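PDB 6DYM: ebony from Drosophila melanogaster, which is a nonribosomal peptide synthetase whose C-terminal condensation domain, the part crystallised here, probably catalyses peptide-bond formation with a phosphopantetheine-bound substrate. Local coordinates for residues A[91-94]-A[95-98]; A[125-128]-A[129-133]; A[165-168]-A[169-173]. All blocks are in the same frame, centred on the assembly; numbering follows the deposited sequence.

Interaction 1 (A[91-94]-A[95-98])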
loop_
_atom_site.group_PDB
_atom_site.type_symbol
_atom_site.label_atom_id
_atom_site.label_comp_id
_atom_site.label_asym_id
_atom_site.label_seq_id
_atom_site.Cartn_x
_atom_site.Cartn_y
_atom_site.Cartn_z
ATOM N N SER A 91 1.428 18.060 0.986
ATOM C CA SER A 91 1.891 18.043 -0.392
ATOM C C SER A 91 0.753 17.736 -1.360
ATOM O O SER A 91 -0.415 17.602 -0.983
ATOM C CB SER A 91 2.999 17.011 -0.553
ATOM O OG SER A 91 2.566 15.741 -0.089
ATOM N N LYS A 92 1.120 17.615 -2.640
ATOM C CA LYS A 92 0.205 17.124 -3.661
ATOM C C LYS A 92 -0.188 15.672 -3.430
ATOM O O LYS A 92 -1.114 15.188 -4.092
ATOM C CB LYS A 92 0.837 17.273 -5.050
ATOM C CG LYS A 92 0.888 18.704 -5.579
ATOM C CD LYS A 92 1.815 18.811 -6.790
ATOM C CE LYS A 92 1.181 19.620 -7.918
ATOM N NZ LYS A 92 2.076 19.737 -9.111
ATOM N N LEU A 93 0.490 14.967 -2.514
ATOM C CA LEU A 93 0.096 13.608 -2.160
ATOM C C LEU A 93 -1.332 13.540 -1.635
ATOM O O LEU A 93 -1.947 12.469 -1.682
ATOM C CB LEU A 93 1.053 13.032 -1.114
ATOM C CG LEU A 93 2.343 12.418 -1.655
ATOM C CD1 LEU A 93 3.066 11.638 -0.567
ATOM C CD2 LEU A 93 2.024 11.526 -2.832
ATOM N N LEU A 94 -1.868 14.655 -1.128
ATOM C CA LEU A 94 -3.256 14.673 -0.686
ATOM C C LEU A 94 -4.207 14.339 -1.828
ATOM O O LEU A 94 -5.241 13.702 -1.610
ATOM C CB LEU A 94 -3.598 16.037 -0.088
ATOM C CG LEU A 94 -5.049 16.248 0.352
ATOM C CD1 LEU A 94 -5.386 15.328 1.515
ATOM C CD2 LEU A 94 -5.298 17.706 0.723
ATOM N N ILE A 95 -3.874 14.763 -3.048
ATOM C CA ILE A 95 -4.685 14.401 -4.205
ATOM C C ILE A 95 -4.708 12.888 -4.384
ATOM O O ILE A 95 -5.753 12.303 -4.698
ATOM C CB ILE A 95 -4.162 15.115 -5.463
ATOM C CG1 ILE A 95 -4.191 16.633 -5.260
ATOM C CG2 ILE A 95 -4.977 14.702 -6.689
ATOM C CD1 ILE A 95 -3.714 17.421 -6.458
ATOM N N VAL A 96 -3.561 12.231 -4.179
ATOM C CA VAL A 96 -3.502 10.771 -4.284
ATOM C C VAL A 96 -4.410 10.125 -3.244
ATOM O O VAL A 96 -5.201 9.227 -3.554
ATOM C CB VAL A 96 -2.051 10.274 -4.148
ATOM C CG1 VAL A 96 -2.025 8.760 -4.059
ATOM C CG2 VAL A 96 -1.219 10.742 -5.326
ATOM N N PHE A 97 -4.310 10.573 -1.989
ATOM C CA PHE A 97 -5.131 9.975 -0.942
ATOM C C PHE A 97 -6.613 10.270 -1.141
ATOM O O PHE A 97 -7.458 9.427 -0.818
ATOM C CB PHE A 97 -4.667 10.455 0.430
ATOM C CG PHE A 97 -3.414 9.783 0.903
ATOM C CD1 PHE A 97 -3.475 8.625 1.661
ATOM C CD2 PHE A 97 -2.172 10.296 0.572
ATOM C CE1 PHE A 97 -2.317 7.999 2.091
ATOM C CE2 PHE A 97 -1.009 9.674 1.001
ATOM C CZ PHE A 97 -1.083 8.524 1.760
ATOM N N GLU A 98 -6.955 11.448 -1.670
ATOM C CA GLU A 98 -8.361 11.723 -1.943
ATOM C C GLU A 98 -8.879 10.841 -3.073
ATOM O O GLU A 98 -10.023 10.376 -3.029
ATOM C CB GLU A 98 -8.556 13.202 -2.265
ATOM C CG GLU A 98 -8.338 14.117 -1.066
ATOM C CD GLU A 98 -8.706 15.565 -1.347
ATOM O OE1 GLU A 98 -8.947 15.909 -2.523
ATOM O OE2 GLU A 98 -8.744 16.364 -0.387
#
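Glu-98 N donates to Leu-94 O at 2.8 Å, an i to i+4 bond. Glu-98 also lays its own side chain along this oxygen, its CG 3.2 Å from Leu-94 O. CG stands beside the Glu-98 backbone N (chi1 -69°) and the rest of the chain is extended, which carries the carboxylate obliquely across Leu-94, with OE2 3.8 Å from Leu-94 CG. That is a contact with hydrocarbon, not a polar bond. One residue earlier, Leu-93 O takes Phe-97 N at 3.0 Å. The Phe-97 ring turns its edge to the same oxygen, bringing CD2 within 3.1 Å of Leu-93 O, near the plane of the ring. The first turn is tighter: Ile-95 N reaches Lys-92 O at 3.0 Å, an i to i+3 bond. Before it, Ser-91 caps the helix start, its OG accepting from Leu-93 N at 3.3 Å. Leu-93 and Val-96 run alongside one another, CD2 of Leu-93 4.2 Å from CG2 of Val-96. This opening of helix 93-111 packs through Leu-93 on Asp-43, Tyr-44 and Ile-47 of helix 41-58, while Lys-92 NZ bonds to Leu-35 O and Pro-37 O in the loop that leads into helix 41-58.

Interaction 2 (A[125-128]-A[129-133])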
loop_
_atom_site.group_PDB
_atom_site.type_symbol
_atom_site.label_atom_id
_atom_site.label_comp_id
_atom_site.label_asym_id
_atom_site.label_seq_id
_atom_site.Cartn_x
_atom_site.Cartn_y
_atom_site.Cartn_z
ATOM N N MET A 125 3.046 -1.356 0.511
ATOM C CA MET A 125 3.946 -2.487 0.334
ATOM C C MET A 125 5.134 -1.997 -0.476
ATOM O O MET A 125 4.951 -1.297 -1.477
ATOM C CB MET A 125 3.250 -3.649 -0.385
ATOM C CG MET A 125 3.673 -5.028 0.084
ATOM S SD MET A 125 2.687 -6.354 -0.652
ATOM C CE MET A 125 1.691 -6.894 0.735
ATOM N N GLY A 126 6.339 -2.341 -0.048
ATOM C CA GLY A 126 7.535 -1.896 -0.743
ATOM C C GLY A 126 8.661 -2.890 -0.581
ATOM O O GLY A 126 8.696 -3.666 0.378
ATOM N N THR A 127 9.586 -2.870 -1.539
ATOM C CA THR A 127 10.781 -3.700 -1.510
ATOM C C THR A 127 12.003 -2.822 -1.723
ATOM O O THR A 127 11.917 -1.764 -2.352
ATOM C CB THR A 127 10.758 -4.779 -2.592
ATOM O OG1 THR A 127 10.621 -4.147 -3.869
ATOM C CG2 THR A 127 9.613 -5.752 -2.375
ATOM N N ALA A 128 13.145 -3.286 -1.217
ATOM C CA ALA A 128 14.380 -2.515 -1.300
ATOM C C ALA A 128 14.793 -2.287 -2.754
ATOM O O ALA A 128 14.535 -3.108 -3.639
ATOM C CB ALA A 128 15.498 -3.227 -0.537
ATOM N N GLU A 129 15.460 -1.150 -2.984
ATOM C CA GLU A 129 15.801 -0.714 -4.338
ATOM C C GLU A 129 16.725 -1.691 -5.060
ATOM O O GLU A 129 16.651 -1.820 -6.287
ATOM C CB GLU A 129 16.459 0.667 -4.285
ATOM C CG GLU A 129 15.885 1.684 -5.258
ATOM C CD GLU A 129 16.546 3.050 -5.142
ATOM O OE1 GLU A 129 17.153 3.337 -4.084
ATOM O OE2 GLU A 129 16.456 3.836 -6.113
ATOM N N LYS A 130 17.602 -2.372 -4.332
ATOM C CA LYS A 130 18.662 -3.168 -4.936
ATOM C C LYS A 130 18.219 -4.573 -5.320
ATOM O O LYS A 130 19.036 -5.342 -5.836
ATOM C CB LYS A 130 19.872 -3.266 -3.993
ATOM C CG LYS A 130 20.660 -1.969 -3.745
ATOM C CD LYS A 130 19.868 -0.904 -2.987
ATOM C CE LYS A 130 19.250 -1.474 -1.712
ATOM N NZ LYS A 130 18.056 -0.699 -1.281
ATOM N N LEU A 131 16.962 -4.936 -5.077
ATOM C CA LEU A 131 16.499 -6.268 -5.436
ATOM C C LEU A 131 16.453 -6.417 -6.952
ATOM O O LEU A 131 15.929 -5.545 -7.652
ATOM C CB LEU A 131 15.119 -6.531 -4.832
ATOM C CG LEU A 131 15.008 -6.508 -3.302
ATOM C CD1 LEU A 131 13.654 -7.037 -2.842
ATOM C CD2 LEU A 131 16.134 -7.314 -2.667
ATOM N N ASN A 132 17.013 -7.518 -7.463
ATOM C CA ASN A 132 16.880 -7.852 -8.876
ATOM C C ASN A 132 15.466 -8.395 -9.120
ATOM O O ASN A 132 14.716 -8.628 -8.169
ATOM C CB ASN A 132 17.988 -8.829 -9.299
ATOM C CG ASN A 132 17.891 -10.201 -8.631
ATOM O OD1 ASN A 132 16.805 -10.717 -8.358
ATOM N ND2 ASN A 132 19.049 -10.808 -8.388
ATOM N N PRO A 133 15.059 -8.586 -10.387
ATOM C CA PRO A 133 13.679 -9.048 -10.635
ATOM C C PRO A 133 13.295 -10.316 -9.885
ATOM O O PRO A 133 12.198 -10.370 -9.318
ATOM C CB PRO A 133 13.657 -9.258 -12.155
ATOM C CG PRO A 133 14.647 -8.289 -12.670
ATOM C CD PRO A 133 15.752 -8.260 -11.650
#
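Leu-131 and Thr-127 meet methyl to carbon across a reversal of the chain, Leu-131 CD1 lying 3.7 Å from Thr-127 CB. The CB of Leu-131 is directed back toward the strand end, and its CG stands beside the backbone N (chi1 -62°), which folds the isobutyl group over the carbonyl of Ala-128. Leu-131 CG is thus 3.4 Å from Ala-128 O, and the same CG keeps 4.3 Å from Ala-128 CB. Lys-130 comes to Ala-128 by another route. Its CB starts out away from the strand, but the chain is bent at chi2 (66°) and again at chi3, so it curls back until NZ sits 3.7 Å from Ala-128 CB, an ammonium beside a methyl. The backbone beneath these groups is a type I beta turn from Ala-128 to Leu-131, closed by a weak but nearly straight bond from Leu-131 N to Ala-128 O at 3.4 Å. It ends strand 119-127, where Ala-128 still pairs through its backbone with Ile-73, and leads to Asn-132, the N-cap of helix 133-153, whose OD1 accepts from Glu-135 N. The mixed seven-stranded sheet of order 1-2-3-4-5-7-6, with parallel neighbours 119-127 and 158-163 joined by helix 133-153, is consistent with a GNAT-like fold, in which the turn after the fourth strand leads into the helix of the beta-alpha-beta unit. Leu-131 also touches Ile-73 of strand 71-80. Thr-127 OG1 is hydrogen-bonded to Asn-136 OD1, and the same side chain packs on Cys-139 and Met-143 of helix 133-153.

Interaction 3 (A[165-168]-A[169-173]); sequences SPLT and QQLAD
Four consecutive i to i+4 bonds build the opening of helix 166-174, running from Gln-169 N to Ser-165 O (2.9 Å) through to Ala-172 N with Thr-168 O (3.1 Å). Ser-165 is the N-cap residue. Its OG and Thr-168 OG1 share a hydrogen bond of 2.9 Å in which either hydroxyl may be the donor. Thr-168 places OG1 between its backbone N and carbonyl carbon (chi1 55°), which turns the hydroxyl back to the helix start. Gln-169 runs its extended chain over the cap carbonyl: CG is 3.1 Å and CD 3.3 Å from Ser-165 O, while the amide end continues past, its OE1 3.8 Å from Pro-166 CA. NE2 then finds its acceptors in the fold, the carbonyl oxygens of Asn-163 and Arg-205. On another side of the helix the Leu-167 and Leu-171 side chains leave in the same direction, one turn apart, with their CD1 atoms 4.0 Å from each other; Leu-171 CG also rests 3.3 Å from Leu-167 O. Leu-167 packs on Ile-137 and Leu-171 on Met-140 and His-141, all of helix 133-153, whereas Ala-172 meets Asn-163 and His-209 of strands 158-163 and 205-212. The hydroxyl pair thus ties the N-cap residue to the first turn, the two Gln-169 NE2 bonds link that turn to the same two strands, and the leucines bring hydrocarbon to helix 133-153.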
loop_
_atom_site.group_PDB
_atom_site.type_symbol
_atom_site.label_atom_id
_atom_site.label_comp_id
_atom_site.label_asym_id
_atom_site.label_seq_id
_atom_site.Cartn_x
_atom_site.Cartn_y
_atom_site.Cartn_z
ATOM N N SER A 165 -0.467 -0.253 -9.664
ATOM C CA SER A 165 0.551 -0.610 -10.636
ATOM C C SER A 165 0.179 -1.926 -11.307
ATOM O O SER A 165 -0.510 -2.759 -10.707
ATOM C CB SER A 165 1.939 -0.732 -9.989
ATOM O OG SER A 165 2.109 -1.991 -9.362
ATOM N N PRO A 166 0.597 -2.135 -12.557
ATOM C CA PRO A 166 0.215 -3.383 -13.242
ATOM C C PRO A 166 0.670 -4.632 -12.503
ATOM O O PRO A 166 -0.063 -5.628 -12.475
ATOM C CB PRO A 166 0.881 -3.241 -14.619
ATOM C CG PRO A 166 1.058 -1.758 -14.808
ATOM C CD PRO A 166 1.327 -1.209 -13.441
ATOM N N LEU A 167 1.841 -4.594 -11.864
ATOM C CA LEU A 167 2.351 -5.784 -11.188
ATOM C C LEU A 167 1.540 -6.101 -9.937
ATOM O O LEU A 167 1.214 -7.265 -9.678
ATOM C CB LEU A 167 3.827 -5.596 -10.834
ATOM C CG LEU A 167 4.475 -6.697 -9.986
ATOM C CD1 LEU A 167 4.347 -8.065 -10.663
ATOM C CD2 LEU A 167 5.936 -6.367 -9.719
ATOM N N THR A 168 1.227 -5.081 -9.126
ATOM C CA THR A 168 0.432 -5.340 -7.928
ATOM C C THR A 168 -0.993 -5.738 -8.289
ATOM O O THR A 168 -1.601 -6.552 -7.588
ATOM C CB THR A 168 0.418 -4.122 -6.997
ATOM O OG1 THR A 168 -0.031 -2.962 -7.711
ATOM C CG2 THR A 168 1.816 -3.864 -6.426
ATOM N N GLN A 169 -1.533 -5.180 -9.376
ATOM C CA GLN A 169 -2.866 -5.570 -9.829
ATOM C C GLN A 169 -2.893 -7.023 -10.286
ATOM O O GLN A 169 -3.820 -7.767 -9.951
ATOM C CB GLN A 169 -3.327 -4.651 -10.960
ATOM C CG GLN A 169 -3.569 -3.208 -10.512
ATOM C CD GLN A 169 -3.661 -2.241 -11.674
ATOM O OE1 GLN A 169 -3.444 -2.621 -12.828
ATOM N NE2 GLN A 169 -3.958 -0.974 -11.375
ATOM N N GLN A 170 -1.886 -7.444 -11.053
ATOM C CA GLN A 170 -1.863 -8.814 -11.553
ATOM C C GLN A 170 -1.592 -9.807 -10.429
ATOM O O GLN A 170 -2.184 -10.893 -10.396
ATOM C CB GLN A 170 -0.813 -8.939 -12.655
ATOM C CG GLN A 170 -0.719 -10.327 -13.284
ATOM C CD GLN A 170 -0.018 -10.294 -14.630
ATOM O OE1 GLN A 170 0.743 -9.370 -14.915
ATOM N NE2 GLN A 170 -0.277 -11.296 -15.466
ATOM N N LEU A 171 -0.697 -9.461 -9.505
ATOM C CA LEU A 171 -0.472 -10.323 -8.348
ATOM C C LEU A 171 -1.759 -10.537 -7.564
ATOM O O LEU A 171 -2.071 -11.664 -7.162
ATOM C CB LEU A 171 0.603 -9.720 -7.447
ATOM C CG LEU A 171 2.047 -9.933 -7.900
ATOM C CD1 LEU A 171 2.993 -9.125 -7.030
ATOM C CD2 LEU A 171 2.408 -11.415 -7.871
ATOM N N ALA A 172 -2.522 -9.465 -7.335
ATOM C CA ALA A 172 -3.792 -9.598 -6.629
ATOM C C ALA A 172 -4.741 -10.531 -7.367
ATOM O O ALA A 172 -5.447 -11.332 -6.743
ATOM C CB ALA A 172 -4.429 -8.223 -6.441
ATOM N N ASP A 173 -4.777 -10.443 -8.697
ATOM C CA ASP A 173 -5.640 -11.329 -9.474
ATOM C C ASP A 173 -5.259 -12.794 -9.285
ATOM O O ASP A 173 -6.128 -13.639 -9.047
ATOM C CB ASP A 173 -5.583 -10.955 -10.953
ATOM C CG ASP A 173 -5.981 -9.510 -11.205
ATOM O OD1 ASP A 173 -6.965 -9.042 -10.588
ATOM O OD2 ASP A 173 -5.305 -8.838 -12.018
#

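In the fold
From the N terminus the three contacts come in series; none nests in or crosses another, and each closes only a local turn. Interaction 1 starts helix 93-111 and rests against helix 41-58. The chain then runs on through helix 93-111 into strand 119-127, whose end turns in interaction 2 to enter helix 133-153. This helix returns the chain to strand 158-163, parallel to 119-127 and next to it, a beta-alpha-beta crossover. Interaction 3 follows directly and packs on the same helix 133-153, which therefore links interactions 2 and 3; their nearest atoms are about 6 Å apart. Interaction 1 stands about 11 Å from both, nearest atoms again.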